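Long-range contacts in GGDEF family protein (Vibrio cholerae, PDB 5GZS), which is probably a membrane-bound diguanylate cyclase whose periplasmic portion binds arginine, probably as a sensor that tunes cyclic di-GMP synthesis inside the cell: residues Tyr78-Ser83 and Leu152-Leu157; Leu87-Leu92 and Glu109-Ile114; Leu92-Ile97 and Gln115-Glu120. All blocks are in the same frame, centred on the assembly; numbering follows the deposited sequence.

Contact 1 of 3, residues Tyr78-Ser83 and Leu152-Leu157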
loop_
_atom_site.group_PDB
_atom_site.type_symbol
_atom_site.label_atom_id
_atom_site.label_comp_id
_atom_site.label_asym_id
_atom_site.label_seq_id
_atom_site.Cartn_x
_atom_site.Cartn_y
_atom_site.Cartn_z
ATOM N N TYR A 78 23.378 -8.340 -3.283
ATOM C CA TYR A 78 22.468 -7.997 -4.374
ATOM C C TYR A 78 21.666 -9.246 -4.769
ATOM O O TYR A 78 22.233 -10.328 -4.985
ATOM C CB TYR A 78 23.231 -7.428 -5.566
ATOM C CG TYR A 78 23.634 -5.978 -5.418
ATOM C CD1 TYR A 78 24.761 -5.614 -4.693
ATOM C CD2 TYR A 78 22.899 -4.967 -6.029
ATOM C CE1 TYR A 78 25.125 -4.290 -4.574
ATOM C CE2 TYR A 78 23.253 -3.657 -5.914
ATOM C CZ TYR A 78 24.355 -3.313 -5.188
ATOM O OH TYR A 78 24.712 -1.979 -5.085
ATOM N N THR A 79 20.347 -9.086 -4.840
ATOM C CA THR A 79 19.443 -10.205 -5.014
ATOM C C THR A 79 18.432 -9.910 -6.112
ATOM O O THR A 79 17.791 -8.856 -6.114
ATOM C CB THR A 79 18.711 -10.542 -3.699
ATOM O OG1 THR A 79 19.668 -11.003 -2.731
ATOM C CG2 THR A 79 17.648 -11.639 -3.920
ATOM N N TYR A 80 18.303 -10.844 -7.055
ATOM C CA TYR A 80 17.562 -10.570 -8.285
ATOM C C TYR A 80 16.493 -11.618 -8.577
ATOM O O TYR A 80 16.642 -12.818 -8.243
ATOM C CB TYR A 80 18.520 -10.470 -9.501
ATOM C CG TYR A 80 19.667 -9.473 -9.351
ATOM C CD1 TYR A 80 20.867 -9.854 -8.735
ATOM C CD2 TYR A 80 19.565 -8.181 -9.851
ATOM C CE1 TYR A 80 21.910 -8.981 -8.596
ATOM C CE2 TYR A 80 20.614 -7.282 -9.728
ATOM C CZ TYR A 80 21.787 -7.694 -9.084
ATOM O OH TYR A 80 22.836 -6.833 -8.928
ATOM N N LEU A 81 15.407 -11.141 -9.192
ATOM C CA LEU A 81 14.484 -12.010 -9.916
ATOM C C LEU A 81 15.011 -12.144 -11.340
ATOM O O LEU A 81 15.055 -11.155 -12.086
ATOM C CB LEU A 81 13.055 -11.443 -9.930
ATOM C CG LEU A 81 12.052 -12.214 -10.809
ATOM C CD1 LEU A 81 11.835 -13.666 -10.323
ATOM C CD2 LEU A 81 10.756 -11.460 -10.872
ATOM N N TYR A 82 15.438 -13.345 -11.714
ATOM C CA TYR A 82 15.819 -13.584 -13.101
ATOM C C TYR A 82 14.620 -14.091 -13.913
ATOM O O TYR A 82 13.914 -15.022 -13.511
ATOM C CB TYR A 82 16.968 -14.586 -13.187
ATOM C CG TYR A 82 18.206 -14.157 -12.461
ATOM C CD1 TYR A 82 19.183 -13.398 -13.102
ATOM C CD2 TYR A 82 18.399 -14.506 -11.135
ATOM C CE1 TYR A 82 20.321 -13.002 -12.439
ATOM C CE2 TYR A 82 19.523 -14.121 -10.460
ATOM C CZ TYR A 82 20.481 -13.361 -11.106
ATOM O OH TYR A 82 21.606 -12.996 -10.416
ATOM N N SER A 83 14.393 -13.497 -15.069
ATOM C CA SER A 83 13.216 -13.880 -15.831
ATOM C C SER A 83 13.319 -13.430 -17.271
ATOM O O SER A 83 13.902 -12.391 -17.594
ATOM C CB SER A 83 11.934 -13.311 -15.192
ATOM O OG SER A 83 11.887 -11.883 -15.220
ATOM N N LEU A 152 18.742 -13.447 -20.169
ATOM C CA LEU A 152 17.756 -13.200 -19.125
ATOM C C LEU A 152 17.770 -11.756 -18.643
ATOM O O LEU A 152 18.771 -11.051 -18.778
ATOM C CB LEU A 152 17.963 -14.147 -17.945
ATOM C CG LEU A 152 17.266 -15.469 -18.249
ATOM C CD1 LEU A 152 18.125 -16.344 -19.113
ATOM C CD2 LEU A 152 16.872 -16.168 -16.998
ATOM N N ASP A 153 16.641 -11.311 -18.096
ATOM C CA ASP A 153 16.571 -9.983 -17.494
ATOM C C ASP A 153 16.489 -10.112 -15.979
ATOM O O ASP A 153 16.188 -11.182 -15.449
ATOM C CB ASP A 153 15.372 -9.199 -18.023
ATOM C CG ASP A 153 15.582 -7.671 -17.984
ATOM O OD1 ASP A 153 16.555 -7.175 -17.372
ATOM O OD2 ASP A 153 14.739 -6.955 -18.573
ATOM N N VAL A 154 16.769 -9.021 -15.279
ATOM C CA VAL A 154 16.668 -9.028 -13.831
ATOM C C VAL A 154 15.786 -7.905 -13.337
ATOM O O VAL A 154 15.589 -6.899 -14.024
ATOM C CB VAL A 154 18.057 -8.917 -13.150
ATOM C CG1 VAL A 154 18.806 -10.125 -13.401
ATOM C CG2 VAL A 154 18.823 -7.766 -13.675
ATOM N N GLN A 155 15.225 -8.128 -12.155
ATOM C CA GLN A 155 14.674 -7.073 -11.323
ATOM C C GLN A 155 15.410 -7.168 -9.960
ATOM O O GLN A 155 15.359 -8.213 -9.286
ATOM C CB GLN A 155 13.158 -7.229 -11.192
ATOM C CG GLN A 155 12.484 -6.360 -10.127
ATOM C CD GLN A 155 11.137 -6.955 -9.652
ATOM O OE1 GLN A 155 10.654 -7.956 -10.193
ATOM N NE2 GLN A 155 10.548 -6.351 -8.624
ATOM N N LEU A 156 16.139 -6.112 -9.590
ATOM C CA LEU A 156 16.802 -6.046 -8.287
ATOM C C LEU A 156 15.760 -6.092 -7.201
ATOM O O LEU A 156 14.870 -5.247 -7.162
ATOM C CB LEU A 156 17.639 -4.781 -8.141
ATOM C CG LEU A 156 18.505 -4.744 -6.872
ATOM C CD1 LEU A 156 19.378 -5.985 -6.840
ATOM C CD2 LEU A 156 19.371 -3.474 -6.773
ATOM N N LEU A 157 15.854 -7.085 -6.329
ATOM C CA LEU A 157 14.838 -7.258 -5.314
ATOM C C LEU A 157 15.161 -6.527 -4.022
ATOM O O LEU A 157 14.328 -6.501 -3.142
ATOM C CB LEU A 157 14.622 -8.754 -5.019
ATOM C CG LEU A 157 14.082 -9.606 -6.186
ATOM C CD1 LEU A 157 13.598 -10.931 -5.684
ATOM C CD2 LEU A 157 12.962 -8.898 -6.977
#
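L156 lays its CD1 methyl over one face of the Y80 ring, 3.8 Å from the ring centroid, in a CH-pi contact displaced toward the CE2 side of the rim. The same methyl meets Y78 differently: it sits near the plane of that ring, at its edge, with L156 CD1 3.8 Å from Y78 CD2. With chi1 at -172°, CG opposite the backbone N, the end of L156 comes nearer strand 79-83. V154 also divides its contacts, setting CB 3.7 Å from CD2 of Y80 while its CG1 touches CD1 and CE1 of Y82, whose side chain runs beside it in the same direction. On the face carrying L81 and Q155, L81 CB rests 3.9 Å from CD2 of L157.

These side chains hang from an antiparallel pairing of strands 79-83 and 153-156, part of the solute-binding-protein-like domain that holds the arginine. Y80 with L156 and Y82 with V154 are non-hydrogen-bonded pairs; L81 with Q155 and S83 with D153 are hydrogen-bonded pairs, each closed by two backbone bonds. Q155 N reaches L81 O (3.0 Å) on a lone pair, whereas D153 N meets S83 O (3.0 Å) from above the carbonyl plane. Just past the strand, L157 N is bound almost straight to T79 O, at 167°.

Strand 79-83 is the middle one of three, with 137-140 on its other edge, and helices 144-149 and 189-218 cover the tyrosine face. The hydroxyls of Y78 and Y80 are hydrogen-bonded to Q200 and Q203 of the long helix, and that of Y82 to A140 O. T79 OG1 pairs with the hydroxyl of Y103, which like A140 lines the arginine pocket, and the T79 side chain is about 6 Å from the arginine.

Contact 2 of 3, residues Leu87-Leu92 and Glu109-Ile114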
loop_
_atom_site.group_PDB
_atom_site.type_symbol
_atom_site.label_atom_id
_atom_site.label_comp_id
_atom_site.label_asym_id
_atom_site.label_seq_id
_atom_site.Cartn_x
_atom_site.Cartn_y
_atom_site.Cartn_z
ATOM N N LEU A 87 10.023 -9.933 -15.384
ATOM C CA LEU A 87 8.759 -9.889 -14.674
ATOM C C LEU A 87 8.932 -9.327 -13.270
ATOM O O LEU A 87 10.039 -8.984 -12.859
ATOM C CB LEU A 87 8.157 -11.284 -14.627
ATOM C CG LEU A 87 7.945 -11.847 -16.033
ATOM C CD1 LEU A 87 7.743 -13.355 -16.004
ATOM C CD2 LEU A 87 6.747 -11.157 -16.647
ATOM N N ARG A 88 7.836 -9.217 -12.535
ATOM C CA ARG A 88 7.949 -8.917 -11.121
ATOM C C ARG A 88 7.469 -10.126 -10.316
ATOM O O ARG A 88 6.767 -10.992 -10.845
ATOM C CB ARG A 88 7.156 -7.665 -10.770
ATOM C CG ARG A 88 7.859 -6.370 -11.135
ATOM C CD ARG A 88 7.198 -5.188 -10.442
ATOM N NE ARG A 88 5.782 -5.452 -10.187
ATOM C CZ ARG A 88 4.907 -4.538 -9.781
ATOM N NH1 ARG A 88 5.291 -3.278 -9.595
ATOM N NH2 ARG A 88 3.643 -4.885 -9.572
ATOM N N LEU A 89 7.886 -10.199 -9.057
ATOM C CA LEU A 89 7.366 -11.201 -8.129
ATOM C C LEU A 89 5.845 -11.351 -8.213
ATOM O O LEU A 89 5.347 -12.442 -8.468
ATOM C CB LEU A 89 7.765 -10.854 -6.702
ATOM C CG LEU A 89 9.261 -10.888 -6.458
ATOM C CD1 LEU A 89 9.585 -10.199 -5.164
ATOM C CD2 LEU A 89 9.693 -12.330 -6.405
ATOM N N PRO A 90 5.088 -10.258 -8.039
ATOM C CA PRO A 90 3.647 -10.529 -8.040
ATOM C C PRO A 90 3.087 -10.918 -9.410
ATOM O O PRO A 90 1.893 -10.774 -9.625
ATOM C CB PRO A 90 3.049 -9.198 -7.577
ATOM C CG PRO A 90 4.022 -8.171 -8.071
ATOM C CD PRO A 90 5.378 -8.811 -7.939
ATOM N N GLU A 91 3.931 -11.400 -10.317
ATOM C CA GLU A 91 3.476 -11.850 -11.630
ATOM C C GLU A 91 3.770 -13.328 -11.855
ATOM O O GLU A 91 3.659 -13.819 -12.976
ATOM C CB GLU A 91 4.141 -11.057 -12.754
ATOM C CG GLU A 91 3.840 -9.584 -12.819
ATOM C CD GLU A 91 4.631 -8.908 -13.942
ATOM O OE1 GLU A 91 5.600 -8.172 -13.638
ATOM O OE2 GLU A 91 4.296 -9.131 -15.129
ATOM N N LEU A 92 4.169 -14.042 -10.815
ATOM C CA LEU A 92 4.608 -15.418 -11.023
ATOM C C LEU A 92 3.772 -16.388 -10.213
ATOM O O LEU A 92 3.280 -16.049 -9.137
ATOM C CB LEU A 92 6.084 -15.570 -10.650
ATOM C CG LEU A 92 6.961 -14.337 -10.877
ATOM C CD1 LEU A 92 8.353 -14.586 -10.322
ATOM C CD2 LEU A 92 7.006 -13.939 -12.361
ATOM N N GLU A 109 6.901 -15.891 2.834
ATOM C CA GLU A 109 6.470 -14.890 3.806
ATOM C C GLU A 109 5.878 -13.667 3.085
ATOM O O GLU A 109 4.918 -13.054 3.569
ATOM C CB GLU A 109 7.622 -14.479 4.743
ATOM C CG GLU A 109 7.265 -13.302 5.663
ATOM C CD GLU A 109 8.408 -12.863 6.567
ATOM O OE1 GLU A 109 9.222 -13.722 6.975
ATOM O OE2 GLU A 109 8.486 -11.648 6.864
ATOM N N HIS A 110 6.413 -13.336 1.915
ATOM C CA HIS A 110 5.907 -12.184 1.166
ATOM C C HIS A 110 4.993 -12.546 -0.020
ATOM O O HIS A 110 4.206 -11.708 -0.474
ATOM C CB HIS A 110 7.075 -11.319 0.672
ATOM C CG HIS A 110 7.840 -10.658 1.776
ATOM N ND1 HIS A 110 8.978 -11.213 2.328
ATOM C CD2 HIS A 110 7.611 -9.512 2.454
ATOM C CE1 HIS A 110 9.418 -10.430 3.296
ATOM N NE2 HIS A 110 8.610 -9.390 3.393
ATOM N N TYR A 111 5.079 -13.776 -0.522
ATOM C CA TYR A 111 4.230 -14.180 -1.646
ATOM C C TYR A 111 3.829 -15.645 -1.587
ATOM O O TYR A 111 4.156 -16.405 -2.496
ATOM C CB TYR A 111 4.942 -13.933 -2.973
ATOM C CG TYR A 111 5.091 -12.486 -3.368
ATOM C CD1 TYR A 111 4.014 -11.761 -3.874
ATOM C CD2 TYR A 111 6.327 -11.843 -3.269
ATOM C CE1 TYR A 111 4.166 -10.426 -4.263
ATOM C CE2 TYR A 111 6.479 -10.515 -3.651
ATOM C CZ TYR A 111 5.399 -9.817 -4.146
ATOM O OH TYR A 111 5.569 -8.506 -4.520
ATOM N N PRO A 112 3.097 -16.045 -0.541
ATOM C CA PRO A 112 2.906 -17.476 -0.258
ATOM C C PRO A 112 2.235 -18.286 -1.374
ATOM O O PRO A 112 2.346 -19.513 -1.359
ATOM C CB PRO A 112 2.024 -17.473 1.004
ATOM C CG PRO A 112 1.406 -16.123 1.051
ATOM C CD PRO A 112 2.399 -15.183 0.428
ATOM N N TYR A 113 1.581 -17.611 -2.323
ATOM C CA TYR A 113 0.769 -18.291 -3.346
ATOM C C TYR A 113 1.628 -18.879 -4.445
ATOM O O TYR A 113 1.376 -19.987 -4.923
ATOM C CB TYR A 113 -0.270 -17.344 -3.961
ATOM C CG TYR A 113 -0.713 -17.723 -5.374
ATOM C CD1 TYR A 113 -1.632 -18.753 -5.586
ATOM C CD2 TYR A 113 -0.241 -17.033 -6.492
ATOM C CE1 TYR A 113 -2.052 -19.104 -6.869
ATOM C CE2 TYR A 113 -0.658 -17.375 -7.788
ATOM C CZ TYR A 113 -1.563 -18.411 -7.962
ATOM O OH TYR A 113 -1.979 -18.762 -9.225
ATOM N N ILE A 114 2.633 -18.125 -4.865
ATOM C CA ILE A 114 3.635 -18.687 -5.753
ATOM C C ILE A 114 4.133 -20.008 -5.193
ATOM O O ILE A 114 4.299 -20.138 -3.982
ATOM C CB ILE A 114 4.862 -17.769 -5.923
ATOM C CG1 ILE A 114 4.483 -16.277 -5.883
ATOM C CG2 ILE A 114 5.577 -18.123 -7.200
ATOM C CD1 ILE A 114 5.608 -15.348 -6.325
#
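The type I beta turn from Y111 to I114, which carries the chain from helix 103-110 into strand 115-119, packs its two inward side chains against L89, P90 and L92 of the loop between strands 79-83 and 94-98. Y111 is the first residue after the helix to leave helical phi/psi. Its CG lies anti to the carbonyl carbon, beside the backbone N (chi1 -71°), which directs the ring at L89 and P90. The ring receives the carbonyl carbon of L89 over one face, and the L89 side chain stands about perpendicular to the tyrosine side chain, with L89 CB 3.3 Å from Y111 CE2 and its CD1 methyl close to the same ring carbon. P90 takes the CE1 side of the ring and the hydroxyl: its CB lies 3.7 Å from Y111 CE1, approaching obliquely, and its CD is 3.4 Å from the phenolic OH, a packing contact. L161 of another loop closes in on L89.

Further along, I114 packs beside the backbone of the loop. L89 O, which accepts the backbone N-H of L92 (3.1 Å between L92 N and L89 O), has the CD1 methyl of I114 3.6 Å away. L92 O meets the same isoleucine nearer its backbone, at CG1, 3.5 Å away.

Contact 3 of 3, residues Leu92-Ile97 and Gln115-Glu120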
loop_
_atom_site.group_PDB
_atom_site.type_symbol
_atom_site.label_atom_id
_atom_site.label_comp_id
_atom_site.label_asym_id
_atom_site.label_seq_id
_atom_site.Cartn_x
_atom_site.Cartn_y
_atom_site.Cartn_z
ATOM N N LEU A 92 4.169 -14.042 -10.815
ATOM C CA LEU A 92 4.608 -15.418 -11.023
ATOM C C LEU A 92 3.772 -16.388 -10.213
ATOM O O LEU A 92 3.280 -16.049 -9.137
ATOM C CB LEU A 92 6.084 -15.570 -10.650
ATOM C CG LEU A 92 6.961 -14.337 -10.877
ATOM C CD1 LEU A 92 8.353 -14.586 -10.322
ATOM C CD2 LEU A 92 7.006 -13.939 -12.361
ATOM N N ARG A 93 3.609 -17.597 -10.737
ATOM C CA ARG A 93 2.935 -18.657 -10.001
ATOM C C ARG A 93 3.949 -19.753 -9.668
ATOM O O ARG A 93 3.783 -20.489 -8.699
ATOM C CB ARG A 93 1.755 -19.192 -10.804
ATOM C CG ARG A 93 0.886 -18.088 -11.410
ATOM C CD ARG A 93 0.394 -18.530 -12.772
ATOM N NE ARG A 93 1.527 -18.810 -13.655
ATOM C CZ ARG A 93 1.650 -19.919 -14.378
ATOM N NH1 ARG A 93 0.711 -20.861 -14.310
ATOM N NH2 ARG A 93 2.719 -20.093 -15.151
ATOM N N LEU A 94 5.018 -19.818 -10.466
ATOM C CA LEU A 94 6.178 -20.664 -10.194
ATOM C C LEU A 94 7.416 -19.818 -10.065
ATOM O O LEU A 94 7.615 -18.907 -10.863
ATOM C CB LEU A 94 6.405 -21.677 -11.305
ATOM C CG LEU A 94 5.454 -22.856 -11.346
ATOM C CD1 LEU A 94 4.907 -23.003 -12.758
ATOM C CD2 LEU A 94 6.180 -24.097 -10.902
ATOM N N VAL A 95 8.244 -20.126 -9.073
ATOM C CA VAL A 95 9.550 -19.486 -8.895
ATOM C C VAL A 95 10.595 -20.530 -8.525
ATOM O O VAL A 95 10.353 -21.388 -7.673
ATOM C CB VAL A 95 9.549 -18.398 -7.796
ATOM C CG1 VAL A 95 10.940 -17.850 -7.599
ATOM C CG2 VAL A 95 8.666 -17.259 -8.178
ATOM N N GLY A 96 11.757 -20.450 -9.164
ATOM C CA GLY A 96 12.875 -21.319 -8.840
ATOM C C GLY A 96 13.593 -20.771 -7.619
ATOM O O GLY A 96 13.749 -19.551 -7.464
ATOM N N ILE A 97 14.015 -21.669 -6.742
ATOM C CA ILE A 97 14.628 -21.256 -5.492
ATOM C C ILE A 97 15.877 -22.072 -5.223
ATOM O O ILE A 97 15.823 -23.313 -5.189
ATOM C CB ILE A 97 13.661 -21.408 -4.288
ATOM C CG1 ILE A 97 12.380 -20.587 -4.489
ATOM C CG2 ILE A 97 14.356 -21.011 -2.988
ATOM C CD1 ILE A 97 12.550 -19.080 -4.306
ATOM N N GLN A 115 4.397 -21.000 -6.027
ATOM C CA GLN A 115 5.061 -22.116 -5.414
ATOM C C GLN A 115 6.469 -22.222 -5.934
ATOM O O GLN A 115 6.752 -22.018 -7.116
ATOM C CB GLN A 115 4.325 -23.440 -5.609
ATOM C CG GLN A 115 2.989 -23.380 -4.828
ATOM C CD GLN A 115 2.082 -24.599 -4.966
ATOM O OE1 GLN A 115 2.144 -25.333 -5.953
ATOM N NE2 GLN A 115 1.303 -24.872 -3.918
ATOM N N GLN A 116 7.328 -22.606 -5.005
ATOM C CA GLN A 116 8.757 -22.677 -5.190
ATOM C C GLN A 116 9.149 -24.033 -5.738
ATOM O O GLN A 116 8.508 -25.027 -5.420
ATOM C CB GLN A 116 9.440 -22.420 -3.851
ATOM C CG GLN A 116 9.077 -21.055 -3.305
ATOM C CD GLN A 116 9.603 -20.820 -1.915
ATOM O OE1 GLN A 116 10.517 -21.511 -1.456
ATOM N NE2 GLN A 116 9.025 -19.840 -1.226
ATOM N N VAL A 117 10.177 -24.074 -6.581
ATOM C CA VAL A 117 10.740 -25.330 -7.073
ATOM C C VAL A 117 12.257 -25.269 -6.928
ATOM O O VAL A 117 12.925 -24.418 -7.535
ATOM C CB VAL A 117 10.384 -25.604 -8.535
ATOM C CG1 VAL A 117 10.823 -27.018 -8.925
ATOM C CG2 VAL A 117 8.904 -25.396 -8.770
ATOM N N GLU A 118 12.779 -26.136 -6.066
ATOM C CA GLU A 118 14.178 -26.090 -5.666
ATOM C C GLU A 118 15.113 -26.581 -6.758
ATOM O O GLU A 118 14.768 -27.470 -7.538
ATOM C CB GLU A 118 14.393 -26.906 -4.388
ATOM C CG GLU A 118 15.748 -27.590 -4.309
ATOM C CD GLU A 118 15.827 -28.597 -3.178
ATOM O OE1 GLU A 118 15.511 -28.226 -2.028
ATOM O OE2 GLU A 118 16.204 -29.758 -3.439
ATOM N N TYR A 119 16.303 -25.996 -6.801
ATOM C CA TYR A 119 17.317 -26.401 -7.764
ATOM C C TYR A 119 18.713 -26.393 -7.142
ATOM O O TYR A 119 18.900 -25.944 -6.003
ATOM C CB TYR A 119 17.267 -25.500 -9.014
ATOM C CG TYR A 119 17.549 -24.025 -8.777
ATOM C CD1 TYR A 119 18.840 -23.580 -8.482
ATOM C CD2 TYR A 119 16.540 -23.072 -8.886
ATOM C CE1 TYR A 119 19.109 -22.251 -8.270
ATOM C CE2 TYR A 119 16.808 -21.728 -8.680
ATOM C CZ TYR A 119 18.101 -21.325 -8.372
ATOM O OH TYR A 119 18.404 -19.996 -8.158
ATOM N N GLU A 120 19.689 -26.902 -7.891
ATOM C CA GLU A 120 21.084 -26.877 -7.462
ATOM C C GLU A 120 22.018 -26.316 -8.526
ATOM O O GLU A 120 22.293 -26.985 -9.526
ATOM C CB GLU A 120 21.554 -28.269 -7.084
ATOM C CG GLU A 120 20.995 -28.783 -5.785
ATOM C CD GLU A 120 21.827 -29.926 -5.256
ATOM O OE1 GLU A 120 23.067 -29.892 -5.444
ATOM O OE2 GLU A 120 21.243 -30.863 -4.669
#
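I97 and Q116 lie on one face of the strand pair, and their side chains slant across each other: the CG1 methylene of I97 sits 3.5 Å from CB and also 3.5 Å from CG of Q116. The glutamine is met on its aliphatic part; beyond CG the chain runs extended and carries the amide on to G104, where NE2 is hydrogen-bonded to G104 O at the start of helix 103-110. That helix covers this face, with L107 packing on V95, I97 and Q116. On the reverse face the L94 CD2 and V117 CG2 methyls meet at 3.7 Å, near the ends of their side chains.

Y119 turns inward to the neighbouring backbone. Chi1 of 62° puts its ring between its own N and carbonyl directions, folded over the backbone of G96 and I97, so that I97 C lies over one face and G96 CA at the edge, in plane. Y119 CE2 is 3.5 Å from G96 C. The phenol continues to D139 and is hydrogen-bonded to OD2.

Five backbone bonds hold the strands in step, from Q115 N to R93 O (2.8 Å) through to Y119 N and I97 O (3.2 Å). I97 N reaches V117 O from well above the carbonyl plane, 47° out of it. Strands 94-98 and 115-119 run parallel with helix 103-110 between them in sequence: a beta-alpha-beta crossover, as in the alpha/beta lobes of periplasmic solute-binding proteins.

Overall arrangement
Contact 1 is the buried one, its antiparallel strands covered by helices on the tyrosine face, while contacts 2 and 3 lie farther from the chain centre and are only partly buried. Contact 3 pairs the two parallel strands of the beta-alpha-beta unit; contact 2, which shares L92 with it, packs the loop before the first strand on the turn before the second. Chemistry follows place. Both strand pairs rest on backbone hydrogen bonds, contact 1 adding aromatic packing and contact 3 mixing apolar with polar side chains; contact 2 relies on van der Waals packing. Between the contacts side chains also pack, L81 CD1 on L92 CD1 and I114 CG2 on V95 CG2.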